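Local coordinates for citrate synthase (Metallosphaera sedula, PDB 6ABW), which probably condenses acetyl-CoA with oxaloacetate and water to give citrate and free CoA, a step of the tricarboxylic acid cycle, at residues Ser29-Asp34 against Gly38-Gly43; Arg271-Lys274 against Pro278-Lys281; Leu310-Phe315 against His319-Thr324. One frame throughout, in Å; residues are numbered along the deposited sequence.

Contact 1 (Ser29-Asp34 against Gly38-Gly43)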
loop_
_atom_site.group_PDB
_atom_site.type_symbol
_atom_site.label_atom_id
_atom_site.label_comp_id
_atom_site.label_asym_id
_atom_site.label_seq_id
_atom_site.Cartn_x
_atom_site.Cartn_y
_atom_site.Cartn_z
ATOM N N SER A 29 -13.353 -9.250 17.045
ATOM C CA SER A 29 -14.745 -9.556 17.332
ATOM C C SER A 29 -15.600 -9.573 16.088
ATOM O O SER A 29 -16.799 -9.701 16.158
ATOM C CB SER A 29 -15.336 -8.545 18.337
ATOM O OG SER A 29 -14.568 -8.611 19.495
ATOM N N LEU A 30 -14.967 -9.561 14.930
ATOM C CA LEU A 30 -15.654 -9.404 13.672
ATOM C C LEU A 30 -16.167 -10.716 13.109
ATOM O O LEU A 30 -17.361 -10.812 12.766
ATOM C CB LEU A 30 -14.729 -8.739 12.630
ATOM C CG LEU A 30 -14.315 -7.270 12.926
ATOM C CD1 LEU A 30 -13.235 -6.801 11.917
ATOM C CD2 LEU A 30 -15.511 -6.328 12.941
ATOM N N THR A 31 -15.265 -11.679 12.949
ATOM C CA THR A 31 -15.533 -12.830 12.101
ATOM C C THR A 31 -15.067 -14.080 12.825
ATOM O O THR A 31 -13.915 -14.121 13.304
ATOM C CB THR A 31 -14.783 -12.706 10.743
ATOM O OG1 THR A 31 -15.162 -11.457 10.144
ATOM C CG2 THR A 31 -15.181 -13.699 9.841
ATOM N N TYR A 32 -15.994 -15.018 12.942
ATOM C CA TYR A 32 -15.709 -16.353 13.520
ATOM C C TYR A 32 -15.791 -17.404 12.410
ATOM O O TYR A 32 -16.746 -17.441 11.659
ATOM C CB TYR A 32 -16.740 -16.649 14.611
ATOM C CG TYR A 32 -16.668 -18.059 15.148
ATOM C CD1 TYR A 32 -15.625 -18.432 15.982
ATOM C CD2 TYR A 32 -17.637 -18.994 14.796
ATOM C CE1 TYR A 32 -15.518 -19.729 16.435
ATOM C CE2 TYR A 32 -17.562 -20.313 15.296
ATOM C CZ TYR A 32 -16.507 -20.631 16.126
ATOM O OH TYR A 32 -16.342 -21.908 16.619
ATOM N N ILE A 33 -14.809 -18.289 12.356
ATOM C CA ILE A 33 -14.779 -19.361 11.366
ATOM C C ILE A 33 -14.554 -20.671 12.076
ATOM O O ILE A 33 -13.637 -20.744 12.893
ATOM C CB ILE A 33 -13.658 -19.151 10.310
ATOM C CG1 ILE A 33 -13.872 -17.849 9.577
ATOM C CG2 ILE A 33 -13.688 -20.277 9.296
ATOM C CD1 ILE A 33 -12.642 -17.341 8.869
ATOM N N ASP A 34 -15.417 -21.652 11.812
ATOM C CA ASP A 34 -15.196 -23.035 12.260
ATOM C C ASP A 34 -14.973 -23.888 11.023
ATOM O O ASP A 34 -15.887 -24.220 10.320
ATOM C CB ASP A 34 -16.372 -23.516 13.128
ATOM C CG ASP A 34 -16.242 -25.013 13.579
ATOM O OD1 ASP A 34 -15.288 -25.725 13.216
ATOM O OD2 ASP A 34 -17.171 -25.473 14.289
ATOM N N GLY A 38 -17.870 -25.901 9.069
ATOM C CA GLY A 38 -18.412 -25.139 7.973
ATOM C C GLY A 38 -19.233 -23.949 8.429
ATOM O O GLY A 38 -20.209 -23.605 7.794
ATOM N N ILE A 39 -18.746 -23.252 9.436
ATOM C CA ILE A 39 -19.502 -22.170 10.061
ATOM C C ILE A 39 -18.759 -20.872 9.877
ATOM O O ILE A 39 -17.566 -20.818 10.095
ATOM C CB ILE A 39 -19.707 -22.393 11.567
ATOM C CG1 ILE A 39 -20.459 -23.729 11.816
ATOM C CG2 ILE A 39 -20.413 -21.188 12.222
ATOM C CD1 ILE A 39 -20.508 -24.093 13.280
ATOM N N LEU A 40 -19.504 -19.860 9.438
ATOM C CA LEU A 40 -18.990 -18.514 9.281
ATOM C C LEU A 40 -20.019 -17.573 9.944
ATOM O O LEU A 40 -21.220 -17.601 9.600
ATOM C CB LEU A 40 -18.854 -18.180 7.781
ATOM C CG LEU A 40 -18.438 -16.749 7.582
ATOM C CD1 LEU A 40 -17.137 -16.357 8.190
ATOM C CD2 LEU A 40 -18.468 -16.454 6.077
ATOM N N ARG A 41 -19.549 -16.785 10.896
ATOM C CA ARG A 41 -20.372 -15.762 11.561
ATOM C C ARG A 41 -19.700 -14.422 11.530
ATOM O O ARG A 41 -18.514 -14.351 11.658
ATOM C CB ARG A 41 -20.641 -16.077 13.034
ATOM C CG ARG A 41 -21.375 -17.396 13.187
ATOM C CD ARG A 41 -21.590 -17.687 14.633
ATOM N NE ARG A 41 -22.032 -19.061 14.741
ATOM C CZ ARG A 41 -21.636 -19.904 15.684
ATOM N NH1 ARG A 41 -22.136 -21.143 15.643
ATOM N NH2 ARG A 41 -20.828 -19.525 16.680
ATOM N N TYR A 42 -20.490 -13.374 11.363
ATOM C CA TYR A 42 -20.044 -11.994 11.556
ATOM C C TYR A 42 -20.713 -11.521 12.884
ATOM O O TYR A 42 -21.936 -11.457 12.942
ATOM C CB TYR A 42 -20.498 -11.079 10.457
ATOM C CG TYR A 42 -19.901 -11.305 9.044
ATOM C CD1 TYR A 42 -18.698 -11.986 8.847
ATOM C CD2 TYR A 42 -20.605 -10.907 7.950
ATOM C CE1 TYR A 42 -18.180 -12.202 7.555
ATOM C CE2 TYR A 42 -20.127 -11.105 6.649
ATOM C CZ TYR A 42 -18.922 -11.760 6.438
ATOM O OH TYR A 42 -18.436 -11.904 5.139
ATOM N N GLY A 43 -19.887 -11.182 13.876
ATOM C CA GLY A 43 -20.391 -10.599 15.108
ATOM C C GLY A 43 -21.430 -11.516 15.804
ATOM O O GLY A 43 -22.401 -11.037 16.389
#
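Tyr32 and Arg41 face each other as a hydrogen-bonded pair in the antiparallel beta hairpin of strands 31-34 and 39-42. Tyr32 has its ring anti to the backbone N (chi1 172°). Arg41 takes the other choice, CG anti to its carbonyl carbon, and then runs extended to NE; these differing first torsions let the two side chains run the same way, side by side. Tyr32 CE2 lies over one face of the Arg41 guanidinium, the planes 20° apart, with Arg41 NH2 3.6 Å from Tyr32 CE2. Tyrosine suits this partly exposed place because its ring lies alongside the flat guanidinium, and it also meets the ring of Tyr375 of the second subunit.

Beyond the ring, Asp34 crosses Ile39, and Ile39 CD1 lies 3.7 Å from Asp34 OD2, an oxygen that also bonds Asn37. The opposite surface carries Thr31, Ile33, Leu40 and Tyr42. Leu40, its CG anti to the backbone N, extends CD1 to 3.7 Å from Thr31 CG2 and 3.8 Å from Ile33 CG1. Thr31 turns that methyl to leucine, and its hydroxyl is hydrogen-bonded to Asp194.

Straight backbone bonds join the Tyr32-Arg41 and Asp34-Ile39 pairs, Arg41 N to Tyr32 O at 3.0 Å. At the turn Gly38 and Ile39 both face Asp34 in a G1 beta bulge, where the positive phi of Gly38 favours glycine.

Chemically the hairpin is two-sided: the more buried surface carries aliphatic and aromatic groups, with the hydroxyls of Thr31 and Tyr42 bonded to Asp194 and to Ile190 O, whereas the charged groups of Asp34 and Arg41 stay on the more accessible one.

Contact 2 (Arg271-Lys274 against Pro278-Lys281); sequences RVYK and PRAK. With ACO (acetyl coenzyme *a), chain D.
Tyr273 sets its ring anti to its own carbonyl carbon (chi1 -65°), which carries it from the loop after helix 250-260 to Pro278, while Arg279, bent at chi3, brings its guanidinium back to the same ring. The result is a CH-pi contact between a loop tyrosine and a proline at the start of the segment 278-281, within the mainly helical citrate synthase fold. Pro278 CD stands over one face of the Tyr273 ring, 3.7 Å from its centroid and 21° off the normal, displaced toward CE1 and CZ. Proline fits here because its rigid ring offers C-H groups to the aromatic face.

Arg279 approaches differently. Its NH2 lies near the plane of the Tyr273 ring, at the edge, 4.0 Å from CE2, and the planes of the two groups are 54° apart. The positive charge is therefore not stacked on the aromatic face; it is met by Asp277 in a salt bridge. The Tyr273 hydroxyl is likewise provided for, by a hydrogen bond with His195, so this buried ring packs without stranding its polar end. Tyr273 also meets the ring of His270, a predicted active-site residue, whose ND1 is hydrogen-bonded to the backbone N of both Val272 and Tyr273.

Two residues before Tyr273, Arg271 belongs to the acetyl-CoA pocket. Its extended side chain lays one guanidinium face over the ligand's pantetheine methyl CEP, 3.6 Å from NH2, while Arg271 NH1 comes to 3.6 Å from the phosphate oxygen O4A.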
loop_
_atom_site.group_PDB
_atom_site.type_symbol
_atom_site.label_atom_id
_atom_site.label_comp_id
_atom_site.label_asym_id
_atom_site.label_seq_id
_atom_site.Cartn_x
_atom_site.Cartn_y
_atom_site.Cartn_z
ATOM N N ARG A 271 -7.928 -23.745 2.837
ATOM C CA ARG A 271 -6.965 -24.043 3.965
ATOM C C ARG A 271 -7.621 -24.277 5.318
ATOM O O ARG A 271 -6.989 -24.900 6.189
ATOM C CB ARG A 271 -5.888 -22.930 4.113
ATOM C CG ARG A 271 -4.844 -22.991 2.991
ATOM C CD ARG A 271 -3.584 -22.135 3.183
ATOM N NE ARG A 271 -2.835 -22.061 1.906
ATOM C CZ ARG A 271 -2.082 -23.040 1.365
ATOM N NH1 ARG A 271 -1.929 -24.227 1.956
ATOM N NH2 ARG A 271 -1.477 -22.833 0.188
ATOM N N VAL A 272 -8.811 -23.732 5.549
ATOM C CA VAL A 272 -9.532 -23.833 6.833
ATOM C C VAL A 272 -10.741 -24.757 6.763
ATOM O O VAL A 272 -10.944 -25.634 7.637
ATOM C CB VAL A 272 -9.957 -22.404 7.336
ATOM C CG1 VAL A 272 -10.621 -22.443 8.689
ATOM C CG2 VAL A 272 -8.724 -21.506 7.444
ATOM N N TYR A 273 -11.633 -24.517 5.814
ATOM C CA TYR A 273 -12.838 -25.315 5.647
ATOM C C TYR A 273 -12.532 -26.730 5.121
ATOM O O TYR A 273 -11.909 -26.879 4.085
ATOM C CB TYR A 273 -13.863 -24.708 4.690
ATOM C CG TYR A 273 -14.447 -23.391 5.190
ATOM C CD1 TYR A 273 -15.154 -23.346 6.380
ATOM C CD2 TYR A 273 -14.268 -22.185 4.471
ATOM C CE1 TYR A 273 -15.679 -22.166 6.857
ATOM C CE2 TYR A 273 -14.812 -20.976 4.927
ATOM C CZ TYR A 273 -15.478 -20.974 6.124
ATOM O OH TYR A 273 -15.989 -19.845 6.653
ATOM N N LYS A 274 -12.973 -27.734 5.856
ATOM C CA LYS A 274 -12.827 -29.123 5.429
ATOM C C LYS A 274 -14.190 -29.684 4.995
ATOM O O LYS A 274 -14.350 -30.881 4.825
ATOM C CB LYS A 274 -12.152 -29.931 6.550
ATOM C CG LYS A 274 -10.766 -29.390 6.976
ATOM C CD LYS A 274 -9.823 -29.223 5.780
ATOM C CE LYS A 274 -8.534 -28.429 6.048
ATOM N NZ LYS A 274 -7.990 -27.958 4.717
ATOM N N PRO A 278 -19.345 -22.311 3.606
ATOM C CA PRO A 278 -20.742 -21.839 3.726
ATOM C C PRO A 278 -21.099 -20.772 2.730
ATOM O O PRO A 278 -22.279 -20.658 2.333
ATOM C CB PRO A 278 -20.835 -21.334 5.140
ATOM C CG PRO A 278 -19.456 -21.120 5.609
ATOM C CD PRO A 278 -18.570 -22.099 4.835
ATOM N N ARG A 279 -20.092 -19.996 2.293
ATOM C CA ARG A 279 -20.396 -18.991 1.270
ATOM C C ARG A 279 -20.743 -19.549 -0.091
ATOM O O ARG A 279 -21.498 -18.908 -0.854
ATOM C CB ARG A 279 -19.245 -17.955 1.114
ATOM C CG ARG A 279 -18.978 -17.238 2.413
ATOM C CD ARG A 279 -17.647 -16.520 2.424
ATOM N NE ARG A 279 -16.555 -17.493 2.414
ATOM C CZ ARG A 279 -15.268 -17.173 2.285
ATOM N NH1 ARG A 279 -14.871 -15.923 2.231
ATOM N NH2 ARG A 279 -14.346 -18.104 2.154
ATOM N N ALA A 280 -20.210 -20.737 -0.411
ATOM C CA ALA A 280 -20.355 -21.296 -1.742
ATOM C C ALA A 280 -21.790 -21.709 -1.960
ATOM O O ALA A 280 -22.291 -21.509 -3.038
ATOM C CB ALA A 280 -19.439 -22.508 -1.903
ATOM N N LYS A 281 -22.459 -22.271 -0.961
ATOM C CA LYS A 281 -23.836 -22.654 -1.108
ATOM C C LYS A 281 -24.767 -21.452 -1.346
ATOM O O LYS A 281 -25.793 -21.531 -2.057
ATOM C CB LYS A 281 -24.278 -23.364 0.175
ATOM C CG LYS A 281 -23.536 -24.651 0.387
ATOM C CD LYS A 281 -23.975 -25.374 1.648
ATOM C CE LYS A 281 -23.466 -24.711 2.896
ATOM N NZ LYS A 281 -22.711 -25.659 3.771
HETATM N N1A ACO D . -8.420 -29.888 -6.720
HETATM C C2A ACO D . -7.994 -31.203 -6.722
HETATM N N3A ACO D . -7.287 -31.768 -5.672
HETATM C C4A ACO D . -7.005 -30.993 -4.598
HETATM C C5A ACO D . -7.445 -29.582 -4.533
HETATM C C6A ACO D . -8.193 -29.073 -5.680
HETATM N N6A ACO D . -8.573 -27.779 -5.666
HETATM N N7A ACO D . -7.000 -29.061 -3.365
HETATM C C8A ACO D . -6.329 -30.041 -2.712
HETATM N N9A ACO D . -6.331 -31.172 -3.453
HETATM C C1B ACO D . -5.735 -32.486 -3.073
HETATM C C2B ACO D . -4.243 -32.426 -2.707
HETATM O O2B ACO D . -3.365 -32.498 -3.831
HETATM C C3B ACO D . -4.143 -33.649 -1.838
HETATM O O3B ACO D . -3.988 -34.768 -2.728
HETATM P P3B ACO D . -3.222 -36.161 -2.348
HETATM O O7A ACO D . -2.745 -36.703 -3.683
HETATM O O8A ACO D . -4.295 -37.022 -1.689
HETATM O O9A ACO D . -2.087 -35.709 -1.435
HETATM C C4B ACO D . -5.484 -33.710 -1.093
HETATM O O4B ACO D . -6.435 -33.006 -1.905
HETATM C C5B ACO D . -5.486 -33.038 0.257
HETATM O O5B ACO D . -5.062 -31.682 0.114
HETATM P P1A ACO D . -5.112 -30.697 1.393
HETATM O O1A ACO D . -3.845 -30.988 2.163
HETATM O O2A ACO D . -6.504 -30.816 2.032
HETATM O O3A ACO D . -5.035 -29.171 0.850
HETATM P P2A ACO D . -3.715 -28.469 0.230
HETATM O O4A ACO D . -3.008 -27.633 1.264
HETATM O O5A ACO D . -3.007 -29.406 -0.705
HETATM O O6A ACO D . -4.500 -27.340 -0.617
HETATM C CBP ACO D . -5.602 -25.237 -0.818
HETATM C CCP ACO D . -5.548 -26.537 -0.060
HETATM C CDP ACO D . -6.808 -24.329 -0.735
HETATM C CEP ACO D . -4.264 -24.652 -1.292
HETATM C CAP ACO D . -6.003 -25.916 -2.229
HETATM O OAP ACO D . -7.162 -26.769 -2.205
HETATM C C9P ACO D . -6.225 -24.987 -3.427
HETATM O O9P ACO D . -5.243 -24.671 -4.090
HETATM N N8P ACO D . -7.482 -24.545 -3.683
HETATM C C7P ACO D . -7.737 -23.454 -4.596
HETATM C C6P ACO D . -7.511 -23.747 -6.062
HETATM C C5P ACO D . -7.710 -22.401 -6.749
HETATM O O5P ACO D . -8.821 -22.081 -7.166
HETATM N N4P ACO D . -6.631 -21.603 -6.913
HETATM C C3P ACO D . -6.675 -20.333 -7.650
HETATM C C2P ACO D . -6.365 -19.239 -6.652
HETATM S S1P ACO D . -4.758 -18.607 -6.989
HETATM C C ACO D . -5.309 -17.065 -7.217
HETATM O O ACO D . -5.812 -16.813 -8.296
HETATM C CH3 ACO D . -5.193 -16.113 -6.064
#

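Contact 3 (Leu310-Phe315 against His319-Thr324). With ACO (acetyl coenzyme *a), chain D.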
loop_
_atom_site.group_PDB
_atom_site.type_symbol
_atom_site.label_atom_id
_atom_site.label_comp_id
_atom_site.label_asym_id
_atom_site.label_seq_id
_atom_site.Cartn_x
_atom_site.Cartn_y
_atom_site.Cartn_z
ATOM N N LEU A 310 -18.926 -33.417 -10.734
ATOM C CA LEU A 310 -17.658 -34.177 -11.026
ATOM C C LEU A 310 -16.611 -33.986 -9.939
ATOM O O LEU A 310 -15.974 -34.953 -9.454
ATOM C CB LEU A 310 -17.077 -33.782 -12.389
ATOM C CG LEU A 310 -17.982 -34.058 -13.601
ATOM C CD1 LEU A 310 -17.388 -33.486 -14.876
ATOM C CD2 LEU A 310 -18.223 -35.533 -13.769
ATOM N N GLY A 311 -16.404 -32.726 -9.515
ATOM C CA GLY A 311 -15.439 -32.442 -8.473
ATOM C C GLY A 311 -15.733 -33.052 -7.108
ATOM O O GLY A 311 -14.810 -33.576 -6.466
ATOM N N VAL A 312 -16.963 -32.966 -6.658
ATOM C CA VAL A 312 -17.281 -33.566 -5.332
ATOM C C VAL A 312 -17.186 -35.099 -5.416
ATOM O O VAL A 312 -16.671 -35.763 -4.488
ATOM C CB VAL A 312 -18.658 -33.087 -4.806
ATOM C CG1 VAL A 312 -19.050 -33.850 -3.510
ATOM C CG2 VAL A 312 -18.584 -31.556 -4.553
ATOM N N GLU A 313 -17.682 -35.657 -6.508
ATOM C CA GLU A 313 -17.548 -37.143 -6.743
ATOM C C GLU A 313 -16.067 -37.582 -6.673
ATOM O O GLU A 313 -15.715 -38.542 -5.960
ATOM C CB GLU A 313 -18.227 -37.506 -8.080
ATOM C CG GLU A 313 -18.350 -39.005 -8.317
ATOM C CD GLU A 313 -18.374 -39.448 -9.804
ATOM O OE1 GLU A 313 -18.496 -38.613 -10.770
ATOM O OE2 GLU A 313 -18.273 -40.688 -10.008
ATOM N N THR A 314 -15.166 -36.756 -7.211
ATOM C CA THR A 314 -13.747 -37.091 -7.280
ATOM C C THR A 314 -12.944 -36.717 -6.031
ATOM O O THR A 314 -12.073 -37.445 -5.652
ATOM C CB THR A 314 -13.125 -36.408 -8.501
ATOM O OG1 THR A 314 -13.924 -36.760 -9.639
ATOM C CG2 THR A 314 -11.719 -36.879 -8.706
ATOM N N PHE A 315 -13.234 -35.573 -5.408
ATOM C CA PHE A 315 -12.424 -35.007 -4.328
ATOM C C PHE A 315 -13.125 -34.848 -2.995
ATOM O O PHE A 315 -12.455 -34.586 -1.994
ATOM C CB PHE A 315 -11.952 -33.604 -4.791
ATOM C CG PHE A 315 -11.178 -33.642 -6.066
ATOM C CD1 PHE A 315 -9.994 -34.349 -6.113
ATOM C CD2 PHE A 315 -11.575 -32.883 -7.205
ATOM C CE1 PHE A 315 -9.219 -34.385 -7.260
ATOM C CE2 PHE A 315 -10.827 -32.941 -8.355
ATOM C CZ PHE A 315 -9.629 -33.683 -8.382
ATOM N N HIS A 319 -11.972 -34.298 1.531
ATOM C CA HIS A 319 -12.390 -33.049 2.228
ATOM C C HIS A 319 -12.018 -31.827 1.370
ATOM O O HIS A 319 -11.624 -30.798 1.877
ATOM C CB HIS A 319 -11.817 -32.964 3.631
ATOM C CG HIS A 319 -12.159 -34.190 4.414
ATOM N ND1 HIS A 319 -11.204 -35.051 4.906
ATOM C CD2 HIS A 319 -13.354 -34.778 4.630
ATOM C CE1 HIS A 319 -11.810 -36.084 5.467
ATOM N NE2 HIS A 319 -13.116 -35.942 5.309
ATOM N N ILE A 320 -12.173 -32.003 0.073
ATOM C CA ILE A 320 -12.035 -30.903 -0.902
ATOM C C ILE A 320 -13.395 -30.631 -1.614
ATOM O O ILE A 320 -13.917 -31.455 -2.353
ATOM C CB ILE A 320 -10.951 -31.281 -1.923
ATOM C CG1 ILE A 320 -9.610 -31.553 -1.239
ATOM C CG2 ILE A 320 -10.810 -30.220 -3.029
ATOM C CD1 ILE A 320 -8.975 -30.484 -0.434
ATOM N N TYR A 321 -13.958 -29.421 -1.402
ATOM C CA TYR A 321 -15.282 -29.103 -1.771
ATOM C C TYR A 321 -15.244 -27.697 -2.418
ATOM O O TYR A 321 -14.271 -26.995 -2.289
ATOM C CB TYR A 321 -16.126 -29.035 -0.528
ATOM C CG TYR A 321 -16.362 -30.368 0.077
ATOM C CD1 TYR A 321 -17.282 -31.208 -0.478
ATOM C CD2 TYR A 321 -15.701 -30.771 1.207
ATOM C CE1 TYR A 321 -17.555 -32.453 0.100
ATOM C CE2 TYR A 321 -15.971 -32.034 1.760
ATOM C CZ TYR A 321 -16.911 -32.828 1.183
ATOM O OH TYR A 321 -17.243 -34.065 1.708
ATOM N N PRO A 322 -16.333 -27.261 -3.017
ATOM C CA PRO A 322 -16.403 -25.899 -3.539
ATOM C C PRO A 322 -16.113 -24.851 -2.469
ATOM O O PRO A 322 -16.566 -24.975 -1.293
ATOM C CB PRO A 322 -17.851 -25.789 -4.013
ATOM C CG PRO A 322 -18.190 -27.201 -4.403
ATOM C CD PRO A 322 -17.531 -28.013 -3.348
ATOM N N ASN A 323 -15.356 -23.839 -2.846
ATOM C CA ASN A 323 -15.085 -22.701 -1.997
ATOM C C ASN A 323 -15.821 -21.496 -2.533
ATOM O O ASN A 323 -16.536 -21.601 -3.507
ATOM C CB ASN A 323 -13.547 -22.498 -1.818
ATOM C CG ASN A 323 -12.837 -22.066 -3.086
ATOM O OD1 ASN A 323 -13.343 -21.225 -3.848
ATOM N ND2 ASN A 323 -11.659 -22.594 -3.296
ATOM N N THR A 324 -15.688 -20.390 -1.828
ATOM C CA THR A 324 -16.444 -19.174 -2.133
ATOM C C THR A 324 -16.191 -18.650 -3.526
ATOM O O THR A 324 -17.036 -17.889 -4.051
ATOM C CB THR A 324 -16.135 -18.080 -1.095
ATOM O OG1 THR A 324 -17.052 -17.006 -1.274
ATOM C CG2 THR A 324 -14.723 -17.620 -1.202
HETATM N N1A ACO D . -8.420 -29.888 -6.720
HETATM C C2A ACO D . -7.994 -31.203 -6.722
HETATM N N3A ACO D . -7.287 -31.768 -5.672
HETATM C C4A ACO D . -7.005 -30.993 -4.598
HETATM C C5A ACO D . -7.445 -29.582 -4.533
HETATM C C6A ACO D . -8.193 -29.073 -5.680
HETATM N N6A ACO D . -8.573 -27.779 -5.666
HETATM N N7A ACO D . -7.000 -29.061 -3.365
HETATM C C8A ACO D . -6.329 -30.041 -2.712
HETATM N N9A ACO D . -6.331 -31.172 -3.453
HETATM C C1B ACO D . -5.735 -32.486 -3.073
HETATM C C2B ACO D . -4.243 -32.426 -2.707
HETATM O O2B ACO D . -3.365 -32.498 -3.831
HETATM C C3B ACO D . -4.143 -33.649 -1.838
HETATM O O3B ACO D . -3.988 -34.768 -2.728
HETATM P P3B ACO D . -3.222 -36.161 -2.348
HETATM O O7A ACO D . -2.745 -36.703 -3.683
HETATM O O8A ACO D . -4.295 -37.022 -1.689
HETATM O O9A ACO D . -2.087 -35.709 -1.435
HETATM C C4B ACO D . -5.484 -33.710 -1.093
HETATM O O4B ACO D . -6.435 -33.006 -1.905
HETATM C C5B ACO D . -5.486 -33.038 0.257
HETATM O O5B ACO D . -5.062 -31.682 0.114
HETATM P P1A ACO D . -5.112 -30.697 1.393
HETATM O O1A ACO D . -3.845 -30.988 2.163
HETATM O O2A ACO D . -6.504 -30.816 2.032
HETATM O O3A ACO D . -5.035 -29.171 0.850
HETATM P P2A ACO D . -3.715 -28.469 0.230
HETATM O O4A ACO D . -3.008 -27.633 1.264
HETATM O O5A ACO D . -3.007 -29.406 -0.705
HETATM O O6A ACO D . -4.500 -27.340 -0.617
HETATM C CBP ACO D . -5.602 -25.237 -0.818
HETATM C CCP ACO D . -5.548 -26.537 -0.060
HETATM C CDP ACO D . -6.808 -24.329 -0.735
HETATM C CEP ACO D . -4.264 -24.652 -1.292
HETATM C CAP ACO D . -6.003 -25.916 -2.229
HETATM O OAP ACO D . -7.162 -26.769 -2.205
HETATM C C9P ACO D . -6.225 -24.987 -3.427
HETATM O O9P ACO D . -5.243 -24.671 -4.090
HETATM N N8P ACO D . -7.482 -24.545 -3.683
HETATM C C7P ACO D . -7.737 -23.454 -4.596
HETATM C C6P ACO D . -7.511 -23.747 -6.062
HETATM C C5P ACO D . -7.710 -22.401 -6.749
HETATM O O5P ACO D . -8.821 -22.081 -7.166
HETATM N N4P ACO D . -6.631 -21.603 -6.913
HETATM C C3P ACO D . -6.675 -20.333 -7.650
HETATM C C2P ACO D . -6.365 -19.239 -6.652
HETATM S S1P ACO D . -4.758 -18.607 -6.989
HETATM C C ACO D . -5.309 -17.065 -7.217
HETATM O O ACO D . -5.812 -16.813 -8.296
HETATM C CH3 ACO D . -5.193 -16.113 -6.064
#
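Thr314 CG2 sits over the centre of one face of the Phe315 ring; on the other, the C2A-N3A edge of the tilted adenine of acetyl-CoA comes in, C2A 3.4 Å from Phe315 CZ and offset toward the rim. Ile320 adds an aliphatic wall, with CG2 3.7 Å from the ligand's C5A and CD1 3.5 Å from its O2A. The two pocket residues meet at their bases, Phe315 CB to Ile320 CB 3.8 Å, before their ends diverge to meet the nucleotide. An alanine at Phe315 would remove the ring, and would probably leave the C2A edge of the adenine without the aromatic face it abuts and the Thr314 methyl without its partner.

A weak bond from Ile320 N to Phe315 O, 3.3 Å, ties the loop to the last turn of the helix. Further back, branched Val312 spreads its methyls, CG1 near Tyr321 CE1 and CG2 3.9 Å from Pro322 CD. Thr314 OG1 is held by Leu310 O, which fixes its methyl against the phenyl ring.

The helix 295-315 thus ends at the pocket, packed through Leu310, Thr314 and Phe315 on helix 250-260, while the loop runs on to helix 325-335, where Asn323 OD1 caps Asp325 N.

How the contacts relate
The three contacts follow one another along the chain without overlap, all within the citrate synthase fold. Contact 1 is the N-terminal hairpin; its centre lies about 12 Å from that of contact 2, and the two touch where Leu40 and Ile33 pack against Tyr273, with Leu40 also on Pro278. Contact 2 in turn touches contact 3, about 10 Å away between centres, through Arg279 and Thr324 among others, and the helices 278-292 and 295-315 involved are consecutive. Contacts 1 and 3 stay about 8 Å apart at their nearest atoms. Contact 2 thus bridges the hairpin and the acetyl-CoA-contacting segments 310-315 and 319-324, and contacts 2 and 3 both reach the ligand.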